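Local structure of phosphoribosylformylglycinamidine cyclo-ligase (Thermus thermophilus HB8, 5AVM) at residues 69-74 / 148-153; 169-174 / 301-306; 255-260 / 322-327. The protein probably catalyses the ATP-dependent ring closure of formylglycinamidine ribonucleotide to 5-aminoimidazole ribonucleotide, a step of de novo purine synthesis. All blocks are in the same frame, centred on the assembly; numbering follows the deposited sequence.

How the contacts relate
Contact 1 lies in the N-terminal part of the chain, where helix 66-72 meets strand 150-161 of the four-stranded sheet. Contacts 2 and 3 follow in the C-terminal part, and their centres lie about 38 Å from that of contact 1, on the opposite side of the chain's centre. These two are neighbours, with centres about 8 Å apart, and both reach the six-stranded mixed sheet. Their segments alternate along the chain, in the order 169-174, 255-260, 301-306, 322-327. Gly174 N of contact 2 probably donates to Val324 O of contact 3 at 3.1 Å. The loop between strands 150-161 and 176-181, which leads from one sheet to the other, is thus joined to inner strands of the C-terminal sheet.

Contact 1. Residues 69-74 / 148-153; sequences LALEAG and GAWDIA
The indole of Trp150 is met by Leu71 at an oblique angle, neither squarely over a face nor along an edge: methyl CD1 of Leu71 lies 4.0 Å from CD1 of the Trp150 ring. In the plane of the same ring, at its pyrrole edge, is the carbonyl oxygen of Gly148, with Trp150 CD1 3.7 Å from Gly148 O. The Trp150 side chain also packs on Leu110 and on Val114, Leu115 and Leu118 of helix 112-129. The same Leu71 CD1 lies 3.5 Å from Gly148 O, so it touches both the ring and the peptide. It meets that oxygen almost end-on to the carbonyl, the C-O···CD1 angle being about 158°. Leu71 reaches so far because CD1 continues the chain away from CA in an extended line (chi2 167°). The leucine and tryptophan side chains cross at about a right angle, and the touching is done by one methyl.

The contact joins helix 66-72 to strand 150-161 of the four-stranded mixed sheet, within the AIR synthase related N-terminal domain. Gly148 carries positive phi in the turn just before the strand begins. Gly74 ends helix 66-72 in a Schellman motif. Ala149 and Asp151 make backbone bonds to Ser108 and Ala106, which set Trp150 in the sheet. Asp151 is hydrogen-bonded to Tyr145 and Tyr104 of the second subunit, so the same strand also serves the dimer. Helix 66-72 is held from elsewhere: Glu72 pairs with Arg194, and Leu69 and Ala70 rest on helix 213-218. Across the two segments the chemistry is van der Waals contact alone, burying 100 Å² in all; Leu71 shields one part of the indole, while the position of helix and strand probably depends largely on their other partners.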
# COMPACT_ATOMS: atom_id res chain seq x y z
N LEU B 69 19.28 -2.56 6.20
CA LEU B 69 20.31 -2.03 7.09
C LEU B 69 19.92 -2.23 8.55
O LEU B 69 20.75 -2.58 9.39
CB LEU B 69 20.52 -0.53 6.82
CG LEU B 69 21.57 0.17 7.70
CD1 LEU B 69 22.95 -0.43 7.44
CD2 LEU B 69 21.57 1.66 7.40
N ALA B 70 18.64 -2.00 8.85
CA ALA B 70 18.11 -2.13 10.21
C ALA B 70 18.12 -3.57 10.72
O ALA B 70 18.50 -3.83 11.86
CB ALA B 70 16.69 -1.57 10.27
N LEU B 71 17.70 -4.50 9.88
CA LEU B 71 17.68 -5.90 10.28
C LEU B 71 19.10 -6.33 10.62
O LEU B 71 19.36 -6.88 11.69
CB LEU B 71 17.10 -6.77 9.16
CG LEU B 71 15.61 -6.65 8.86
CD1 LEU B 71 15.31 -7.32 7.53
CD2 LEU B 71 14.78 -7.26 9.98
N GLU B 72 20.02 -6.07 9.69
CA GLU B 72 21.42 -6.42 9.86
C GLU B 72 21.95 -5.92 11.20
O GLU B 72 22.56 -6.68 11.96
CB GLU B 72 22.25 -5.83 8.72
CG GLU B 72 21.91 -6.37 7.35
CD GLU B 72 22.84 -5.83 6.27
OE1 GLU B 72 22.84 -4.61 6.03
OE2 GLU B 72 23.58 -6.65 5.68
N ALA B 73 21.71 -4.65 11.50
CA ALA B 73 22.16 -4.05 12.75
C ALA B 73 21.33 -4.56 13.92
O ALA B 73 21.58 -4.19 15.07
CB ALA B 73 22.07 -2.53 12.66
N GLY B 74 20.34 -5.39 13.63
CA GLY B 74 19.49 -5.95 14.67
C GLY B 74 18.70 -4.95 15.48
O GLY B 74 18.69 -5.01 16.71
N GLY B 148 15.42 -13.65 4.34
CA GLY B 148 15.48 -12.70 5.44
C GLY B 148 15.04 -11.28 5.15
O GLY B 148 15.03 -10.44 6.05
N ALA B 149 14.67 -11.00 3.90
CA ALA B 149 14.25 -9.67 3.50
C ALA B 149 12.80 -9.34 3.86
O ALA B 149 11.95 -10.23 4.00
CB ALA B 149 14.46 -9.48 1.99
N TRP B 150 12.54 -8.04 4.01
CA TRP B 150 11.23 -7.50 4.36
C TRP B 150 10.96 -6.24 3.55
O TRP B 150 11.88 -5.57 3.10
CB TRP B 150 11.17 -7.09 5.83
CG TRP B 150 10.92 -8.19 6.82
CD1 TRP B 150 11.80 -9.14 7.25
CD2 TRP B 150 9.70 -8.41 7.54
NE1 TRP B 150 11.21 -9.94 8.20
CE2 TRP B 150 9.92 -9.51 8.39
CE3 TRP B 150 8.45 -7.78 7.55
CZ2 TRP B 150 8.93 -10.00 9.24
CZ3 TRP B 150 7.46 -8.27 8.40
CH2 TRP B 150 7.71 -9.36 9.23
N ASP B 151 9.68 -5.91 3.38
CA ASP B 151 9.29 -4.70 2.66
C ASP B 151 8.22 -4.08 3.54
O ASP B 151 7.17 -4.68 3.79
CB ASP B 151 8.71 -5.02 1.29
CG ASP B 151 8.52 -3.78 0.43
OD1 ASP B 151 8.27 -2.70 1.00
OD2 ASP B 151 8.60 -3.88 -0.80
N ILE B 152 8.49 -2.88 4.03
CA ILE B 152 7.57 -2.18 4.90
C ILE B 152 6.97 -1.02 4.14
O ILE B 152 7.65 -0.04 3.82
CB ILE B 152 8.33 -1.69 6.15
CG1 ILE B 152 9.04 -2.88 6.80
CG2 ILE B 152 7.38 -1.01 7.12
CD1 ILE B 152 10.00 -2.51 7.91
N ALA B 153 5.68 -1.14 3.83
CA ALA B 153 4.95 -0.12 3.09
C ALA B 153 3.71 0.26 3.88
O ALA B 153 3.34 -0.42 4.83
CB ALA B 153 4.55 -0.63 1.73

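Contact 2. Residues 169-174 / 301-306; sequences ERVREG and VLVLPQ
Val171 and Val303 make the tight part of this contact, methyl against methyl. Both branches of Val171 bear on one methyl of the strand residue: Val303 CG1 is 3.7 Å from Val171 CG2 and 3.8 Å from Val171 CG1, so it sits in the fork of the other valine. Behind it, CB of Val303 is 4.0 Å from the same Val171 CG2. The two side chains cross at about a right angle. Val303 presents this methyl by turning CG1 opposite its own backbone N (chi1 -170°). Both valines are buried and also pack on Ala240 of the neighbouring strand; Val171 further touches Pro258 and Val303 touches Val324, which makes a small aliphatic cluster over the end of the C-terminal sheet.

Toward Gly174 and Gln306 the fit is looser. Gly174 O and Gln306 NE2 stand 4.4 Å apart, too far for a hydrogen bond, and neither residue is fully buried. Arg172 and Glu173, between Val171 and Gly174 in the loop, are exposed, and the long side chain of Arg172 leads away from the strand. What steadies this part of the loop lies outside the pair: Asp175 accepts from Arg172 N, and a backbone bond of Gly174 to strand 319-326 is probable. Gly174 adopts backbone angles suited to glycine (phi 114°), and Pro305 is the N-cap residue of helix 306-313. Chemically, the valine pair is apolar and without direction, so the course of the loop probably depends more on its backbone bonds.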
# COMPACT_ATOMS: atom_id res chain seq x y z
N GLU B 169 1.21 25.86 -8.81
CA GLU B 169 0.40 26.95 -9.34
C GLU B 169 0.26 28.16 -8.40
O GLU B 169 -0.17 29.23 -8.83
CB GLU B 169 -1.00 26.43 -9.74
CG GLU B 169 -1.76 25.66 -8.66
CD GLU B 169 -1.11 24.33 -8.29
OE1 GLU B 169 -0.62 23.63 -9.21
OE2 GLU B 169 -1.11 23.99 -7.09
N ARG B 170 0.64 27.99 -7.13
CA ARG B 170 0.57 29.08 -6.16
C ARG B 170 1.93 29.75 -6.06
O ARG B 170 2.05 30.86 -5.56
CB ARG B 170 0.16 28.58 -4.78
CG ARG B 170 -0.84 27.47 -4.80
CD ARG B 170 -1.89 27.65 -3.73
NE ARG B 170 -1.37 28.26 -2.51
CZ ARG B 170 -2.06 28.38 -1.38
NH1 ARG B 170 -3.30 27.91 -1.33
NH2 ARG B 170 -1.53 28.97 -0.32
N VAL B 171 2.95 29.05 -6.54
CA VAL B 171 4.31 29.56 -6.51
C VAL B 171 4.50 30.71 -7.49
O VAL B 171 4.11 30.63 -8.66
CB VAL B 171 5.33 28.45 -6.83
CG1 VAL B 171 6.70 29.05 -7.04
CG2 VAL B 171 5.37 27.44 -5.70
N ARG B 172 5.10 31.79 -7.01
CA ARG B 172 5.36 32.97 -7.82
C ARG B 172 6.87 33.19 -7.83
O ARG B 172 7.58 32.64 -7.00
CB ARG B 172 4.65 34.19 -7.22
CG ARG B 172 3.14 34.01 -7.07
CD ARG B 172 2.40 34.22 -8.38
NE ARG B 172 2.34 35.63 -8.74
CZ ARG B 172 1.73 36.11 -9.83
NH1 ARG B 172 1.12 35.28 -10.67
NH2 ARG B 172 1.71 37.42 -10.06
N GLU B 173 7.36 33.98 -8.78
CA GLU B 173 8.79 34.24 -8.85
C GLU B 173 9.19 35.19 -7.73
O GLU B 173 8.59 36.25 -7.56
CB GLU B 173 9.17 34.87 -10.19
CG GLU B 173 10.67 35.09 -10.33
CD GLU B 173 11.01 36.15 -11.36
OE1 GLU B 173 10.58 36.01 -12.53
OE2 GLU B 173 11.72 37.12 -11.00
N GLY B 174 10.22 34.80 -6.98
CA GLY B 174 10.68 35.64 -5.89
C GLY B 174 10.48 35.01 -4.53
O GLY B 174 10.91 35.55 -3.51
N VAL B 301 11.60 21.40 1.71
CA VAL B 301 11.85 22.75 1.21
C VAL B 301 10.50 23.44 1.07
O VAL B 301 9.56 22.88 0.50
CB VAL B 301 12.57 22.75 -0.17
CG1 VAL B 301 12.84 24.19 -0.61
CG2 VAL B 301 13.88 21.97 -0.08
N LEU B 302 10.41 24.65 1.60
CA LEU B 302 9.18 25.43 1.53
C LEU B 302 9.34 26.60 0.56
O LEU B 302 10.35 27.30 0.56
CB LEU B 302 8.81 25.94 2.92
CG LEU B 302 8.02 25.02 3.86
CD1 LEU B 302 8.56 23.61 3.81
CD2 LEU B 302 8.11 25.56 5.27
N VAL B 303 8.33 26.80 -0.27
CA VAL B 303 8.32 27.90 -1.23
C VAL B 303 7.21 28.84 -0.76
O VAL B 303 6.04 28.46 -0.73
CB VAL B 303 8.02 27.40 -2.65
CG1 VAL B 303 8.27 28.51 -3.65
CG2 VAL B 303 8.88 26.18 -2.96
N LEU B 304 7.59 30.05 -0.39
CA LEU B 304 6.63 31.03 0.11
C LEU B 304 7.17 32.45 -0.03
O LEU B 304 8.37 32.65 -0.25
CB LEU B 304 6.34 30.73 1.59
CG LEU B 304 7.52 30.47 2.54
CD1 LEU B 304 8.56 31.57 2.47
CD2 LEU B 304 7.01 30.36 3.96
N PRO B 305 6.29 33.47 0.08
CA PRO B 305 6.71 34.87 -0.03
C PRO B 305 7.88 35.15 0.92
O PRO B 305 8.01 34.49 1.95
CB PRO B 305 5.45 35.63 0.35
CG PRO B 305 4.37 34.77 -0.21
CD PRO B 305 4.82 33.38 0.20
N GLN B 306 8.72 36.12 0.59
CA GLN B 306 9.87 36.43 1.44
C GLN B 306 9.50 36.77 2.89
O GLN B 306 10.17 36.31 3.81
CB GLN B 306 10.68 37.58 0.84
CG GLN B 306 11.96 37.88 1.60
CD GLN B 306 13.01 36.79 1.46
OE1 GLN B 306 13.75 36.49 2.40
NE2 GLN B 306 13.10 36.19 0.27

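Contact 3. Residues 255-260 / 322-327; sequences RALPPG and GRVVPG
Gly327 O stands over the flat carbonyl group of Gly260, with Gly260 C 3.0 Å from Gly327 O. It comes nearly perpendicular to the plane of that group and makes an angle of about 106° with the Gly260 C=O bond, the approach expected of a dipolar carbonyl-carbonyl contact. Beside it, Gly260 O lies 3.8 Å from CA of Pro326. Deeper in, Leu257 CD2 meets Val324 CG2 at 4.1 Å, and the two side chains pass each other in opposite directions. In the leucine, CG lies beside the backbone N and opposite the carbonyl carbon (chi1 -55°); CD1 continues the extended line, and the other branch, CD2, meets the valine. The backbones draw together toward the glycines: the CA atoms of Leu257 and Val324 are 8.3 Å apart, those of Gly260 and Gly327 5.0 Å.

The loop 255-260 leads straight into strand 261-265, which pairs antiparallel with strand 319-326 in the mixed sheet of the C-terminal domain of this AIR synthase family member. Backbone bonds of Val325 with Gly262 and of Arg323 with Glu264 set that pairing. Gly260 and Gly327 both have positive phi, backbone angles that suit glycine. Leu257 also rests on Val303 and on Ala263, and Leu261 lies against Val324.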
# COMPACT_ATOMS: atom_id res chain seq x y z
N ARG B 255 9.24 19.73 -8.72
CA ARG B 255 7.84 19.28 -8.73
C ARG B 255 6.90 20.33 -8.14
O ARG B 255 5.77 20.51 -8.60
CB ARG B 255 7.69 18.00 -7.92
CG ARG B 255 8.74 16.96 -8.18
CD ARG B 255 8.36 15.97 -9.25
NE ARG B 255 9.09 14.73 -9.04
CZ ARG B 255 8.89 13.93 -7.99
NH1 ARG B 255 7.99 14.24 -7.07
NH2 ARG B 255 9.62 12.83 -7.85
N ALA B 256 7.39 21.02 -7.10
CA ALA B 256 6.63 22.05 -6.40
C ALA B 256 6.72 23.39 -7.12
O ALA B 256 6.21 24.39 -6.63
CB ALA B 256 7.14 22.19 -4.97
N LEU B 257 7.38 23.40 -8.28
CA LEU B 257 7.54 24.64 -9.04
C LEU B 257 6.87 24.59 -10.41
O LEU B 257 7.01 23.62 -11.16
CB LEU B 257 9.03 24.95 -9.21
CG LEU B 257 9.86 25.03 -7.93
CD1 LEU B 257 11.30 25.28 -8.30
CD2 LEU B 257 9.35 26.12 -7.01
N PRO B 258 6.13 25.66 -10.75
CA PRO B 258 5.43 25.78 -12.02
C PRO B 258 6.39 25.96 -13.17
O PRO B 258 7.58 26.22 -12.95
CB PRO B 258 4.56 27.01 -11.80
CG PRO B 258 5.44 27.86 -10.97
CD PRO B 258 5.95 26.88 -9.94
N PRO B 259 5.90 25.83 -14.41
CA PRO B 259 6.75 25.99 -15.59
C PRO B 259 7.35 27.39 -15.67
O PRO B 259 6.70 28.38 -15.34
CB PRO B 259 5.78 25.71 -16.74
CG PRO B 259 4.81 24.75 -16.13
CD PRO B 259 4.55 25.37 -14.79
N GLY B 260 8.61 27.46 -16.11
CA GLY B 260 9.28 28.74 -16.24
C GLY B 260 9.85 29.28 -14.94
O GLY B 260 10.16 30.47 -14.83
N GLY B 322 17.50 29.95 -0.43
CA GLY B 322 17.41 30.24 -1.85
C GLY B 322 16.26 31.12 -2.31
O GLY B 322 15.66 31.85 -1.53
N ARG B 323 15.96 31.02 -3.59
CA ARG B 323 14.91 31.82 -4.18
C ARG B 323 14.45 31.17 -5.49
O ARG B 323 15.20 30.42 -6.11
CB ARG B 323 15.47 33.22 -4.45
CG ARG B 323 14.45 34.31 -4.66
CD ARG B 323 15.17 35.65 -4.79
NE ARG B 323 14.25 36.77 -4.96
CZ ARG B 323 14.63 38.04 -5.05
NH1 ARG B 323 15.92 38.35 -4.99
NH2 ARG B 323 13.73 39.00 -5.20
N VAL B 324 13.21 31.47 -5.88
CA VAL B 324 12.62 30.94 -7.11
C VAL B 324 12.91 31.92 -8.24
O VAL B 324 12.33 33.01 -8.30
CB VAL B 324 11.09 30.78 -6.97
CG1 VAL B 324 10.48 30.31 -8.28
CG2 VAL B 324 10.78 29.80 -5.85
N VAL B 325 13.82 31.54 -9.13
CA VAL B 325 14.21 32.40 -10.23
C VAL B 325 13.79 31.82 -11.58
O VAL B 325 13.47 30.64 -11.69
CB VAL B 325 15.73 32.62 -10.24
CG1 VAL B 325 16.17 33.23 -8.93
CG2 VAL B 325 16.45 31.31 -10.49
N PRO B 326 13.79 32.67 -12.62
CA PRO B 326 13.42 32.25 -13.98
C PRO B 326 14.24 31.07 -14.50
O PRO B 326 15.37 30.84 -14.07
CB PRO B 326 13.63 33.52 -14.79
CG PRO B 326 13.27 34.59 -13.81
CD PRO B 326 13.98 34.13 -12.56
N GLY B 327 13.65 30.34 -15.43
CA GLY B 327 14.30 29.18 -16.00
C GLY B 327 13.64 27.92 -15.47
O GLY B 327 12.41 27.80 -15.51